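Side-chain contacts in acylneuraminate lyase (Mycoplasma synoviae, PDB 4N4P), which belongs to the dihydrodipicolinate synthetase family, whose members are built on the TIM-barrel fold: residues Asn34-Lys39 with Ala259-His264; Pro135-Tyr140 with Leu187-Trp192; Leu68-Asn73 with Lys99-Asp104. All blocks are in the same frame, centred on the assembly; numbering follows the deposited sequence.

Contact 1. Residues Asn34-Lys39 with Ala259-His264; sequences NFLVEK and AIMRLH
The ring of Phe35 meets Met261 obliquely in a Met-aromatic contact between helix 26-39 of the TIM barrel and helix 253-263, and a second oblique touch comes from His264. Phe35 CE2 lies 3.9 Å from Met261 CG, while Phe35 CE1 touches His264 CB at 4.2 Å. The sulfur stands farther back: Met261 SD is 5.2 Å from the centroid of the Phe35 ring and 51° off its normal, so the methylene does the closer touching. With CG anti to the backbone N (chi1 176°), Phe35 reaches straight across the gap between the helices, whose nearest CA atoms, those of Phe35 and Met261, are 8.3 Å apart. Met261 runs on extended beyond CG, and this carries its terminal methyl along to Leu36, where Met261 CE sits 4.3 Å from Leu36 CD2. The touches across the join are all between carbon, sulfur and ring atoms, which makes it apolar; three of its four touching residues are buried. Asn213 and Val214 of helix 212-227 also pack on Met261, and Val266 in the following loop leans on Phe35. The imidazole of His264, the residue at which the helix gives way to loop, turns back on its own last turn. At its edge, in the ring plane, lies the carbonyl oxygen of Ile260: His264 ND1 donates to Ile260 O over 2.8 Å, almost straight at 170°, approaching from above the carbonyl plane.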
loop_
_atom_site.group_PDB
_atom_site.type_symbol
_atom_site.label_atom_id
_atom_site.label_comp_id
_atom_site.label_asym_id
_atom_site.label_seq_id
_atom_site.Cartn_x
_atom_site.Cartn_y
_atom_site.Cartn_z
ATOM N N ASN A 34 -27.890 11.938 -28.049
ATOM C CA ASN A 34 -27.811 11.938 -29.507
ATOM C C ASN A 34 -26.383 11.938 -30.027
ATOM O O ASN A 34 -26.086 11.275 -31.011
ATOM C CB ASN A 34 -28.579 13.124 -30.117
ATOM C CG ASN A 34 -30.091 13.057 -29.880
ATOM O OD1 ASN A 34 -30.670 12.018 -29.550
ATOM N ND2 ASN A 34 -30.747 14.203 -30.087
ATOM N N PHE A 35 -25.498 12.709 -29.391
ATOM C CA PHE A 35 -24.097 12.762 -29.792
ATOM C C PHE A 35 -23.472 11.356 -29.679
ATOM O O PHE A 35 -22.804 10.873 -30.611
ATOM C CB PHE A 35 -23.352 13.778 -28.904
ATOM C CG PHE A 35 -21.871 13.850 -29.154
ATOM C CD1 PHE A 35 -21.371 14.439 -30.308
ATOM C CD2 PHE A 35 -20.972 13.349 -28.196
ATOM C CE1 PHE A 35 -19.986 14.531 -30.521
ATOM C CE2 PHE A 35 -19.611 13.435 -28.394
ATOM C CZ PHE A 35 -19.112 14.031 -29.555
ATOM N N LEU A 36 -23.748 10.681 -28.573
ATOM C CA LEU A 36 -23.182 9.343 -28.338
ATOM C C LEU A 36 -23.707 8.328 -29.355
ATOM O O LEU A 36 -22.945 7.544 -29.939
ATOM C CB LEU A 36 -23.479 8.875 -26.910
ATOM C CG LEU A 36 -22.831 9.753 -25.825
ATOM C CD1 LEU A 36 -23.164 9.242 -24.420
ATOM C CD2 LEU A 36 -21.309 9.778 -26.068
ATOM N N VAL A 37 -25.016 8.349 -29.575
ATOM C CA VAL A 37 -25.635 7.424 -30.521
ATOM C C VAL A 37 -25.235 7.754 -31.955
ATOM O O VAL A 37 -24.850 6.868 -32.705
ATOM C CB VAL A 37 -27.181 7.447 -30.388
ATOM C CG1 VAL A 37 -27.866 6.566 -31.484
ATOM C CG2 VAL A 37 -27.610 6.999 -28.957
ATOM N N GLU A 38 -25.333 9.026 -32.338
ATOM C CA GLU A 38 -25.272 9.381 -33.767
ATOM C C GLU A 38 -23.888 9.717 -34.267
ATOM O O GLU A 38 -23.572 9.458 -35.431
ATOM C CB GLU A 38 -26.234 10.545 -34.064
ATOM C CG GLU A 38 -27.672 10.234 -33.694
ATOM C CD GLU A 38 -28.545 11.485 -33.522
ATOM O OE1 GLU A 38 -28.171 12.574 -34.007
ATOM O OE2 GLU A 38 -29.605 11.377 -32.875
ATOM N N LYS A 39 -23.057 10.313 -33.402
ATOM C CA LYS A 39 -21.729 10.754 -33.802
ATOM C C LYS A 39 -20.650 9.821 -33.288
ATOM O O LYS A 39 -19.732 9.472 -34.031
ATOM C CB LYS A 39 -21.422 12.181 -33.306
ATOM C CG LYS A 39 -22.305 13.265 -33.952
ATOM C CD LYS A 39 -22.060 13.336 -35.463
ATOM C CE LYS A 39 -22.835 14.504 -36.064
ATOM N NZ LYS A 39 -24.262 14.141 -36.178
ATOM N N ALA A 259 -16.094 19.803 -22.124
ATOM C CA ALA A 259 -15.529 20.824 -23.013
ATOM C C ALA A 259 -15.383 20.352 -24.451
ATOM O O ALA A 259 -15.632 21.111 -25.411
ATOM C CB ALA A 259 -14.181 21.310 -22.478
ATOM N N ILE A 260 -14.970 19.095 -24.607
ATOM C CA ILE A 260 -14.846 18.505 -25.947
ATOM C C ILE A 260 -16.209 18.428 -26.607
ATOM O O ILE A 260 -16.369 18.808 -27.764
ATOM C CB ILE A 260 -14.105 17.154 -25.915
ATOM C CG1 ILE A 260 -12.640 17.406 -25.515
ATOM C CG2 ILE A 260 -14.203 16.441 -27.297
ATOM C CD1 ILE A 260 -11.870 16.124 -25.067
ATOM N N MET A 261 -17.199 17.963 -25.859
ATOM C CA MET A 261 -18.558 17.940 -26.382
ATOM C C MET A 261 -19.031 19.331 -26.768
ATOM O O MET A 261 -19.539 19.500 -27.885
ATOM C CB MET A 261 -19.515 17.271 -25.409
ATOM C CG MET A 261 -19.252 15.786 -25.306
ATOM S SD MET A 261 -20.540 15.027 -24.319
ATOM C CE MET A 261 -19.900 13.364 -24.069
ATOM N N ARG A 262 -18.834 20.316 -25.882
ATOM C CA ARG A 262 -19.228 21.706 -26.195
ATOM C C ARG A 262 -18.569 22.216 -27.465
ATOM O O ARG A 262 -19.215 22.879 -28.286
ATOM C CB ARG A 262 -18.900 22.657 -25.041
ATOM C CG ARG A 262 -19.744 22.404 -23.795
ATOM C CD ARG A 262 -19.694 23.624 -22.874
ATOM N NE ARG A 262 -18.330 24.010 -22.527
ATOM C CZ ARG A 262 -17.612 23.469 -21.536
ATOM N NH1 ARG A 262 -18.095 22.455 -20.804
ATOM N NH2 ARG A 262 -16.380 23.911 -21.308
ATOM N N LEU A 263 -17.279 21.922 -27.617
ATOM C CA LEU A 263 -16.512 22.253 -28.829
ATOM C C LEU A 263 -17.147 21.644 -30.084
ATOM O O LEU A 263 -17.023 22.208 -31.170
ATOM C CB LEU A 263 -15.058 21.774 -28.700
ATOM C CG LEU A 263 -14.096 22.019 -29.867
ATOM C CD1 LEU A 263 -13.894 23.533 -30.064
ATOM C CD2 LEU A 263 -12.749 21.290 -29.610
ATOM N N HIS A 264 -17.810 20.500 -29.933
ATOM C CA HIS A 264 -18.492 19.850 -31.063
ATOM C C HIS A 264 -19.970 20.265 -31.176
ATOM O O HIS A 264 -20.758 19.576 -31.850
ATOM C CB HIS A 264 -18.367 18.337 -30.941
ATOM C CG HIS A 264 -16.992 17.839 -31.240
ATOM N ND1 HIS A 264 -15.950 17.939 -30.341
ATOM C CD2 HIS A 264 -16.475 17.285 -32.358
ATOM C CE1 HIS A 264 -14.852 17.447 -30.888
ATOM N NE2 HIS A 264 -15.145 17.042 -32.112
#

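Contact 2. Residues Pro135-Tyr140 with Leu187-Trp192; sequences PMLIYY and LFMFAW
Leu137 pushes its two methyl groups toward different residues of strand 187-190: Leu137 CD1 meets Met189 CG at 4.0 Å, and CD2 faces Leu187. This is packing between non-adjacent strands of a TIM barrel, whose side chains meet in the barrel interior. Side chain against side chain, the tighter part is the Met189 side. Met189 and Leu137 are both buried, and the methionine touches with its CG methylene, because bends at chi2 (-63°) and chi3 (-77°) turn the rest of the chain away from Leu137. Toward Leu187 the side chains are looser, Leu137 CD2 and Leu187 CD2 being 4.4 Å apart, and Leu187 is partly exposed, with Phe7 packing on it from a loop near the N terminus. The side-chain contacts are apolar; the exception is a methyl set against a carbonyl oxygen, Leu137 CD2 lying 3.9 Å from Leu187 O. The backbones stay well separated, with the CA atoms of Leu137 and Leu187 8.1 Å apart at their nearest. Strand 163-168 lies between the two in the sheet order and bonds to Met136 and Ile138 through Ile164 and Gly165. Strand 105-108, the neighbour of strand 136-139 on its other side, touches Leu137 through Ser107. In the outer layer, helix 151-158 takes Ile138 and Phe188 through Leu158, and helix 173-182 packs on Phe188 and Phe190.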
loop_
_atom_site.group_PDB
_atom_site.type_symbol
_atom_site.label_atom_id
_atom_site.label_comp_id
_atom_site.label_asym_id
_atom_site.label_seq_id
_atom_site.Cartn_x
_atom_site.Cartn_y
_atom_site.Cartn_z
ATOM N N PRO A 135 -31.763 -7.154 -15.099
ATOM C CA PRO A 135 -30.425 -7.698 -14.852
ATOM C C PRO A 135 -29.544 -6.708 -14.109
ATOM O O PRO A 135 -29.615 -5.516 -14.386
ATOM C CB PRO A 135 -29.894 -7.916 -16.266
ATOM C CG PRO A 135 -31.117 -8.261 -17.048
ATOM C CD PRO A 135 -32.129 -7.252 -16.523
ATOM N N MET A 136 -28.748 -7.217 -13.170
ATOM C CA MET A 136 -27.827 -6.407 -12.378
ATOM C C MET A 136 -26.367 -6.747 -12.692
ATOM O O MET A 136 -25.979 -7.937 -12.795
ATOM C CB MET A 136 -28.120 -6.616 -10.874
ATOM C CG MET A 136 -27.003 -6.254 -9.926
ATOM S SD MET A 136 -26.782 -4.445 -9.860
ATOM C CE MET A 136 -28.176 -3.989 -8.836
ATOM N N LEU A 137 -25.554 -5.694 -12.845
ATOM C CA LEU A 137 -24.104 -5.823 -12.887
ATOM C C LEU A 137 -23.547 -5.301 -11.576
ATOM O O LEU A 137 -23.715 -4.117 -11.275
ATOM C CB LEU A 137 -23.525 -4.989 -14.057
ATOM C CG LEU A 137 -23.926 -5.572 -15.413
ATOM C CD1 LEU A 137 -23.717 -4.494 -16.539
ATOM C CD2 LEU A 137 -23.162 -6.869 -15.657
ATOM N N ILE A 138 -22.913 -6.168 -10.785
ATOM C CA ILE A 138 -22.306 -5.719 -9.552
ATOM C C ILE A 138 -20.941 -5.088 -9.851
ATOM O O ILE A 138 -20.380 -5.275 -10.935
ATOM C CB ILE A 138 -22.207 -6.849 -8.510
ATOM C CG1 ILE A 138 -21.326 -7.992 -9.014
ATOM C CG2 ILE A 138 -23.609 -7.383 -8.163
ATOM C CD1 ILE A 138 -21.078 -9.060 -7.975
ATOM N N TYR A 139 -20.436 -4.283 -8.936
ATOM C CA TYR A 139 -19.123 -3.705 -9.127
ATOM C C TYR A 139 -18.110 -4.662 -8.552
ATOM O O TYR A 139 -18.337 -5.228 -7.498
ATOM C CB TYR A 139 -19.022 -2.357 -8.431
ATOM C CG TYR A 139 -19.282 -1.211 -9.372
ATOM C CD1 TYR A 139 -18.282 -0.278 -9.647
ATOM C CD2 TYR A 139 -20.514 -1.069 -10.004
ATOM C CE1 TYR A 139 -18.510 0.792 -10.518
ATOM C CE2 TYR A 139 -20.753 -0.034 -10.853
ATOM C CZ TYR A 139 -19.743 0.912 -11.110
ATOM O OH TYR A 139 -19.973 1.937 -11.996
ATOM N N TYR A 140 -17.006 -4.857 -9.268
ATOM C CA TYR A 140 -15.960 -5.685 -8.737
ATOM C C TYR A 140 -15.383 -5.092 -7.454
ATOM O O TYR A 140 -15.182 -3.875 -7.335
ATOM C CB TYR A 140 -14.871 -5.953 -9.758
ATOM C CG TYR A 140 -13.719 -6.726 -9.160
ATOM C CD1 TYR A 140 -13.877 -8.048 -8.728
ATOM C CD2 TYR A 140 -12.482 -6.119 -8.997
ATOM C CE1 TYR A 140 -12.782 -8.758 -8.153
ATOM C CE2 TYR A 140 -11.422 -6.800 -8.442
ATOM C CZ TYR A 140 -11.565 -8.105 -8.024
ATOM O OH TYR A 140 -10.440 -8.712 -7.505
ATOM N N LEU A 187 -21.560 -12.236 -17.287
ATOM C CA LEU A 187 -21.153 -11.168 -18.173
ATOM C C LEU A 187 -20.212 -10.225 -17.432
ATOM O O LEU A 187 -20.556 -9.724 -16.381
ATOM C CB LEU A 187 -22.370 -10.400 -18.679
ATOM C CG LEU A 187 -22.102 -9.144 -19.530
ATOM C CD1 LEU A 187 -21.417 -9.532 -20.863
ATOM C CD2 LEU A 187 -23.400 -8.449 -19.790
ATOM N N PHE A 188 -19.033 -9.974 -17.988
ATOM C CA PHE A 188 -18.101 -9.048 -17.353
ATOM C C PHE A 188 -17.910 -7.899 -18.320
ATOM O O PHE A 188 -17.388 -8.096 -19.414
ATOM C CB PHE A 188 -16.758 -9.748 -17.011
ATOM C CG PHE A 188 -16.886 -10.746 -15.912
ATOM C CD1 PHE A 188 -16.770 -10.347 -14.578
ATOM C CD2 PHE A 188 -17.176 -12.078 -16.191
ATOM C CE1 PHE A 188 -16.927 -11.268 -13.534
ATOM C CE2 PHE A 188 -17.338 -13.006 -15.167
ATOM C CZ PHE A 188 -17.209 -12.607 -13.833
ATOM N N MET A 189 -18.363 -6.709 -17.916
ATOM C CA MET A 189 -18.174 -5.502 -18.686
ATOM C C MET A 189 -16.826 -4.890 -18.258
ATOM O O MET A 189 -16.619 -4.617 -17.073
ATOM C CB MET A 189 -19.363 -4.556 -18.476
ATOM C CG MET A 189 -20.701 -5.141 -19.008
ATOM S SD MET A 189 -20.713 -5.414 -20.795
ATOM C CE MET A 189 -20.934 -3.757 -21.441
ATOM N N PHE A 190 -15.897 -4.743 -19.198
ATOM C CA PHE A 190 -14.525 -4.350 -18.852
ATOM C C PHE A 190 -14.415 -2.807 -18.781
ATOM O O PHE A 190 -14.711 -2.115 -19.751
ATOM C CB PHE A 190 -13.551 -4.945 -19.863
ATOM C CG PHE A 190 -12.123 -4.862 -19.441
ATOM C CD1 PHE A 190 -11.588 -5.806 -18.561
ATOM C CD2 PHE A 190 -11.313 -3.826 -19.895
ATOM C CE1 PHE A 190 -10.258 -5.718 -18.145
ATOM C CE2 PHE A 190 -9.972 -3.737 -19.509
ATOM C CZ PHE A 190 -9.442 -4.673 -18.632
ATOM N N ALA A 191 -14.002 -2.282 -17.630
ATOM C CA ALA A 191 -14.107 -0.851 -17.370
ATOM C C ALA A 191 -12.753 -0.195 -17.094
ATOM O O ALA A 191 -12.671 0.812 -16.396
ATOM C CB ALA A 191 -15.105 -0.566 -16.246
ATOM N N TRP A 192 -11.691 -0.732 -17.670
ATOM C CA TRP A 192 -10.391 -0.062 -17.569
ATOM C C TRP A 192 -9.907 0.295 -18.978
ATOM O O TRP A 192 -9.340 -0.527 -19.683
ATOM C CB TRP A 192 -9.378 -0.897 -16.771
ATOM C CG TRP A 192 -8.016 -0.205 -16.619
ATOM C CD1 TRP A 192 -7.763 1.135 -16.634
ATOM C CD2 TRP A 192 -6.751 -0.850 -16.432
ATOM N NE1 TRP A 192 -6.396 1.374 -16.462
ATOM C CE2 TRP A 192 -5.762 0.172 -16.322
ATOM C CE3 TRP A 192 -6.355 -2.184 -16.325
ATOM C CZ2 TRP A 192 -4.414 -0.114 -16.123
ATOM C CZ3 TRP A 192 -5.005 -2.466 -16.139
ATOM C CH2 TRP A 192 -4.055 -1.435 -16.045
#

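Contact 3. Residues Leu68-Asn73 with Lys99-Asp104; sequences LVAEAN and KELKYD
Ala70 and Tyr103 carry most of this contact, which packs the last turns of helix 59-73 against the turn that leaves helix 88-100 for the next strand of the TIM barrel. Among the apolar touches, Ala70 CB is the shared point. It lies 4.1 Å from Leu101 CB and 4.0 Å from Tyr103 CE1, meeting the ring obliquely. Leu101 CB itself sits in the plane of the tyrosine ring, at its edge, so the two residues of the turn present neighbouring surfaces to one alanine. The small side chain allows a close approach: the CA atoms of Ala70 and Leu101 are only 6.5 Å apart.

A second kind of touch sets a polar atom against carbon. Val69 crosses the tyrosine at about a right angle, and Val69 CB comes within 3.5 Å of Tyr103 OH, with Val69 CG1 at 3.6 Å from that same oxygen. The torsion of Tyr103, CG anti to its carbonyl carbon (chi1 -85°), brings the phenol over to this helix, where the hydroxyl is hydrogen-bonded to Met66 O.

Backbone bonding shapes the turn. Lys102 has positive phi (69°) and closes a Schellman motif, Lys102 N bonding to Lys99 O at 3.0 Å, after which the chain heads for strand 105-108. Around the join, Ile47 packs on both Val69 and Tyr103, and Leu79 on Tyr103.

The chemistry implies a mainly apolar seam in which the phenol oxygen of the buried tyrosine lies beside CB and CG1 of Val69 and finds its polar partner in the backbone of the facing helix.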
loop_
_atom_site.group_PDB
_atom_site.type_symbol
_atom_site.label_atom_id
_atom_site.label_comp_id
_atom_site.label_asym_id
_atom_site.label_seq_id
_atom_site.Cartn_x
_atom_site.Cartn_y
_atom_site.Cartn_z
ATOM N N LEU A 68 -34.964 11.085 -19.124
ATOM C CA LEU A 68 -34.536 11.853 -20.279
ATOM C C LEU A 68 -33.683 11.015 -21.210
ATOM O O LEU A 68 -33.790 11.144 -22.429
ATOM C CB LEU A 68 -33.763 13.097 -19.852
ATOM C CG LEU A 68 -34.502 14.206 -19.102
ATOM C CD1 LEU A 68 -33.480 15.192 -18.528
ATOM C CD2 LEU A 68 -35.543 14.925 -19.974
ATOM N N VAL A 69 -32.852 10.147 -20.634
ATOM C CA VAL A 69 -31.999 9.290 -21.454
ATOM C C VAL A 69 -32.826 8.264 -22.227
ATOM O O VAL A 69 -32.627 8.058 -23.442
ATOM C CB VAL A 69 -30.907 8.578 -20.607
ATOM C CG1 VAL A 69 -30.250 7.455 -21.397
ATOM C CG2 VAL A 69 -29.843 9.600 -20.164
ATOM N N ALA A 70 -33.755 7.625 -21.523
ATOM C CA ALA A 70 -34.599 6.609 -22.153
ATOM C C ALA A 70 -35.431 7.225 -23.278
ATOM O O ALA A 70 -35.555 6.628 -24.349
ATOM C CB ALA A 70 -35.474 5.945 -21.141
ATOM N N GLU A 71 -35.958 8.427 -23.036
ATOM C CA GLU A 71 -36.656 9.215 -24.066
ATOM C C GLU A 71 -35.811 9.532 -25.283
ATOM O O GLU A 71 -36.184 9.200 -26.412
ATOM C CB GLU A 71 -37.234 10.505 -23.458
ATOM C CG GLU A 71 -38.349 10.212 -22.467
ATOM C CD GLU A 71 -38.913 11.460 -21.797
ATOM O OE1 GLU A 71 -38.469 12.592 -22.123
ATOM O OE2 GLU A 71 -39.808 11.288 -20.938
ATOM N N ALA A 72 -34.660 10.164 -25.059
ATOM C CA ALA A 72 -33.739 10.509 -26.132
ATOM C C ALA A 72 -33.227 9.301 -26.899
ATOM O O ALA A 72 -33.069 9.358 -28.123
ATOM C CB ALA A 72 -32.549 11.303 -25.569
ATOM N N ASN A 73 -32.911 8.236 -26.180
ATOM C CA ASN A 73 -32.371 7.032 -26.829
ATOM C C ASN A 73 -33.436 6.398 -27.734
ATOM O O ASN A 73 -33.119 5.962 -28.835
ATOM C CB ASN A 73 -31.937 6.021 -25.793
ATOM C CG ASN A 73 -31.425 4.751 -26.417
ATOM O OD1 ASN A 73 -30.602 4.783 -27.341
ATOM N ND2 ASN A 73 -31.921 3.627 -25.931
ATOM N N LYS A 99 -36.552 -0.395 -14.655
ATOM C CA LYS A 99 -37.321 -1.467 -15.285
ATOM C C LYS A 99 -38.525 -0.888 -16.049
ATOM O O LYS A 99 -38.807 -1.276 -17.192
ATOM C CB LYS A 99 -37.779 -2.454 -14.220
ATOM C CG LYS A 99 -38.790 -3.516 -14.736
ATOM C CD LYS A 99 -38.193 -4.381 -15.820
ATOM C CE LYS A 99 -39.176 -5.515 -16.233
ATOM N NZ LYS A 99 -39.329 -6.525 -15.134
ATOM N N GLU A 100 -39.239 0.015 -15.394
ATOM C CA GLU A 100 -40.348 0.761 -16.010
ATOM C C GLU A 100 -39.919 1.429 -17.319
ATOM O O GLU A 100 -40.677 1.457 -18.315
ATOM C CB GLU A 100 -40.904 1.798 -15.008
ATOM C CG GLU A 100 -42.006 2.700 -15.572
ATOM C CD GLU A 100 -42.382 3.859 -14.655
ATOM O OE1 GLU A 100 -42.839 3.605 -13.523
ATOM O OE2 GLU A 100 -42.237 5.035 -15.072
ATOM N N LEU A 101 -38.698 1.972 -17.331
ATOM C CA LEU A 101 -38.215 2.697 -18.491
ATOM C C LEU A 101 -37.525 1.802 -19.522
ATOM O O LEU A 101 -37.040 2.307 -20.538
ATOM C CB LEU A 101 -37.268 3.838 -18.074
ATOM C CG LEU A 101 -37.941 4.988 -17.321
ATOM C CD1 LEU A 101 -36.849 5.828 -16.680
ATOM C CD2 LEU A 101 -38.810 5.820 -18.253
ATOM N N LYS A 102 -37.505 0.499 -19.238
ATOM C CA LYS A 102 -37.006 -0.547 -20.146
ATOM C C LYS A 102 -35.496 -0.477 -20.332
ATOM O O LYS A 102 -34.983 -0.736 -21.430
ATOM C CB LYS A 102 -37.709 -0.503 -21.520
ATOM C CG LYS A 102 -39.231 -0.362 -21.476
ATOM C CD LYS A 102 -39.901 -1.691 -21.318
ATOM C CE LYS A 102 -41.210 -1.721 -22.107
ATOM N NZ LYS A 102 -41.486 -3.105 -22.608
ATOM N N TYR A 103 -34.787 -0.135 -19.262
ATOM C CA TYR A 103 -33.316 -0.229 -19.266
ATOM C C TYR A 103 -32.916 -1.691 -19.433
ATOM O O TYR A 103 -33.614 -2.593 -18.967
ATOM C CB TYR A 103 -32.718 0.354 -17.957
ATOM C CG TYR A 103 -32.533 1.846 -18.066
ATOM C CD1 TYR A 103 -33.637 2.719 -17.998
ATOM C CD2 TYR A 103 -31.270 2.389 -18.318
ATOM C CE1 TYR A 103 -33.476 4.112 -18.155
ATOM C CE2 TYR A 103 -31.085 3.745 -18.471
ATOM C CZ TYR A 103 -32.204 4.619 -18.403
ATOM O OH TYR A 103 -32.021 5.968 -18.585
ATOM N N ASP A 104 -31.780 -1.925 -20.086
ATOM C CA ASP A 104 -31.343 -3.295 -20.369
ATOM C C ASP A 104 -30.684 -3.949 -19.160
ATOM O O ASP A 104 -30.720 -5.185 -18.976
ATOM C CB ASP A 104 -30.420 -3.264 -21.580
ATOM C CG ASP A 104 -31.135 -2.817 -22.812
ATOM O OD1 ASP A 104 -31.981 -3.604 -23.328
ATOM O OD2 ASP A 104 -30.886 -1.693 -23.271
#

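From the N terminus, the chain runs through strand 9-12 and then helix 26-39, which opens contact 1, and only some 220 residues later does helix 253-263 close that loop. The other two contacts both nest inside it. Contact 3 comes first, joining helix 59-73 to the end of helix 88-100, and it closes before contact 2 opens; the latter then spans from strand 136-139 to strand 187-190, in series with it. Contacts 1 and 3 touch through Asn34 and Ala72, and contacts 2 and 3 where Pro135 meets Asp104. Contacts 1 and 2 lie on opposite sides of the chain's centre, tying the outer helices and the inner barrel respectively.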